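Local coordinates for secreted protein (Streptomyces lividans TK24, PDB 5LXZ) that probably acts as a copper-radical oxidase of the galactose oxidase-like AA5 family, built around a Kelch beta-propeller, at residues A346-T351 with S376-E381. The protein carries 1 engineered substitution. Sequence-based numbering, arbitrary orientation.
Sequences ANMLET and SKLSSE
The link between two propeller blades meets a loop of the second blade where Met348 lies against Leu378, Ser379 and Ser380. Segment 346-351 lies on the link from strand 337-339 to strand 353-356. Segment 376-381 lies in the loop joining strands 364-368 and 383-387. Met348 carries most of the contact. CG stands anti to the carbonyl carbon (chi1 -54°), and the rest of the chain is extended, which takes the thioether across to the second loop. SD stands over the face of the Ser379-Ser380 peptide, almost directly above Ser379 C (3.4 Å), and is 3.5 Å from Ser380 N. The methyl CE lies 4.1 Å from Leu378 CB. At the base of the chain, Met348 CB meets Ser380 CB at 4.0 Å. The side chains of Met348 and Leu378 cross at about a right angle. Beside them, Asn347 ND2 touches Leu378 CD1 at 3.7 Å. Leu378 N bonds to Ser376 OG in an ST turn (3.0 Å). Ser380 CB faces Met348, while its OG hydrogen-bonds to Asp345 OD2, just before Ala346, and ties the loops beside this packing. Between the two segments themselves there is no hydrogen bond, only van der Waals packing, with the polarisable sulfur set over the face of a peptide group.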
loop_
_atom_site.group_PDB
_atom_site.type_symbol
_atom_site.label_atom_id
_atom_site.label_comp_id
_atom_site.label_asym_id
_atom_site.label_seq_id
_atom_site.Cartn_x
_atom_site.Cartn_y
_atom_site.Cartn_z
ATOM N N ALA A 346 -3.936 15.499 9.954
ATOM C CA ALA A 346 -2.742 14.713 10.228
ATOM C C ALA A 346 -3.043 13.525 11.140
ATOM O O ALA A 346 -2.266 12.570 11.218
ATOM C CB ALA A 346 -1.673 15.591 10.809
ATOM N N ASN A 347 -4.209 13.565 11.790
ATOM C CA ASN A 347 -4.756 12.486 12.557
ATOM C C ASN A 347 -5.577 11.477 11.755
ATOM O O ASN A 347 -6.174 10.567 12.326
ATOM C CB ASN A 347 -5.593 13.067 13.710
ATOM C CG ASN A 347 -6.774 13.911 13.234
ATOM O OD1 ASN A 347 -6.779 14.485 12.158
ATOM N ND2 ASN A 347 -7.802 13.964 14.077
ATOM N N MET A 348 -5.609 11.657 10.423
ATOM C CA MET A 348 -6.401 10.817 9.492
ATOM C C MET A 348 -5.543 10.456 8.310
ATOM O O MET A 348 -5.942 10.696 7.166
ATOM C CB MET A 348 -7.671 11.511 9.037
ATOM C CG MET A 348 -8.495 11.982 10.207
ATOM S SD MET A 348 -10.067 12.655 9.589
ATOM C CE MET A 348 -10.444 13.890 10.813
ATOM N N LEU A 349 -4.355 9.900 8.590
ATOM C CA LEU A 349 -3.457 9.477 7.521
ATOM C C LEU A 349 -3.443 7.975 7.318
ATOM O O LEU A 349 -3.004 7.517 6.244
ATOM C CB LEU A 349 -2.052 9.963 7.839
ATOM C CG LEU A 349 -1.871 11.473 7.685
ATOM C CD1 LEU A 349 -0.500 11.901 8.240
ATOM C CD2 LEU A 349 -1.984 11.838 6.212
ATOM N N GLU A 350 -3.946 7.184 8.257
ATOM C CA GLU A 350 -4.072 5.759 8.003
ATOM C C GLU A 350 -5.082 5.516 6.912
ATOM O O GLU A 350 -6.174 6.093 6.917
ATOM C CB GLU A 350 -4.514 5.017 9.268
ATOM C CG GLU A 350 -3.395 4.955 10.320
ATOM C CD GLU A 350 -3.645 3.993 11.479
ATOM O OE1 GLU A 350 -4.602 3.171 11.417
ATOM O OE2 GLU A 350 -2.849 4.050 12.457
ATOM N N THR A 351 -4.755 4.655 5.949
ATOM C CA THR A 351 -5.670 4.290 4.855
ATOM C C THR A 351 -5.884 5.420 3.832
ATOM O O THR A 351 -6.800 5.338 3.015
ATOM C CB THR A 351 -6.993 3.640 5.342
ATOM O OG1 THR A 351 -7.952 4.633 5.785
ATOM C CG2 THR A 351 -6.734 2.646 6.425
ATOM N N SER A 376 -11.009 3.830 14.259
ATOM C CA SER A 376 -11.642 5.116 14.427
ATOM C C SER A 376 -12.747 5.375 13.431
ATOM O O SER A 376 -12.680 4.967 12.241
ATOM C CB SER A 376 -10.594 6.187 14.239
ATOM O OG SER A 376 -11.082 7.514 14.291
ATOM N N LYS A 377 -13.762 6.111 13.898
ATOM C CA LYS A 377 -14.808 6.631 13.011
ATOM C C LYS A 377 -14.420 7.861 12.236
ATOM O O LYS A 377 -15.175 8.316 11.370
ATOM C CB LYS A 377 -16.094 6.934 13.814
ATOM C CG LYS A 377 -16.716 5.715 14.382
ATOM C CD LYS A 377 -18.183 5.923 14.732
ATOM C CE LYS A 377 -18.870 4.582 14.828
ATOM N NZ LYS A 377 -18.884 3.892 13.515
ATOM N N LEU A 378 -13.294 8.481 12.547
ATOM C CA LEU A 378 -12.881 9.655 11.815
ATOM C C LEU A 378 -12.495 9.279 10.375
ATOM O O LEU A 378 -11.833 8.282 10.163
ATOM C CB LEU A 378 -11.667 10.300 12.480
ATOM C CG LEU A 378 -11.785 10.814 13.913
ATOM C CD1 LEU A 378 -10.405 11.298 14.376
ATOM C CD2 LEU A 378 -12.799 11.949 13.912
ATOM N N SER A 379 -12.874 10.113 9.429
ATOM C CA SER A 379 -12.413 10.009 8.042
ATOM C C SER A 379 -12.303 11.371 7.402
ATOM O O SER A 379 -13.047 12.296 7.732
ATOM C CB SER A 379 -13.239 9.024 7.238
ATOM O OG SER A 379 -14.563 9.504 7.062
ATOM N N SER A 380 -11.316 11.523 6.496
ATOM C CA SER A 380 -10.950 12.796 5.905
ATOM C C SER A 380 -11.521 12.962 4.502
ATOM O O SER A 380 -11.438 12.042 3.685
ATOM C CB SER A 380 -9.429 12.904 5.785
ATOM O OG SER A 380 -9.047 14.127 5.222
ATOM N N GLU A 381 -12.089 14.117 4.209
ATOM C CA GLU A 381 -12.472 14.455 2.869
ATOM C C GLU A 381 -11.401 15.264 2.125
ATOM O O GLU A 381 -11.616 15.694 0.991
ATOM C CB GLU A 381 -13.823 15.202 2.858
ATOM C CG GLU A 381 -13.732 16.585 3.440
ATOM C CD GLU A 381 -15.107 17.235 3.573
ATOM O OE1 GLU A 381 -16.092 16.551 3.932
ATOM O OE2 GLU A 381 -15.142 18.427 3.280
#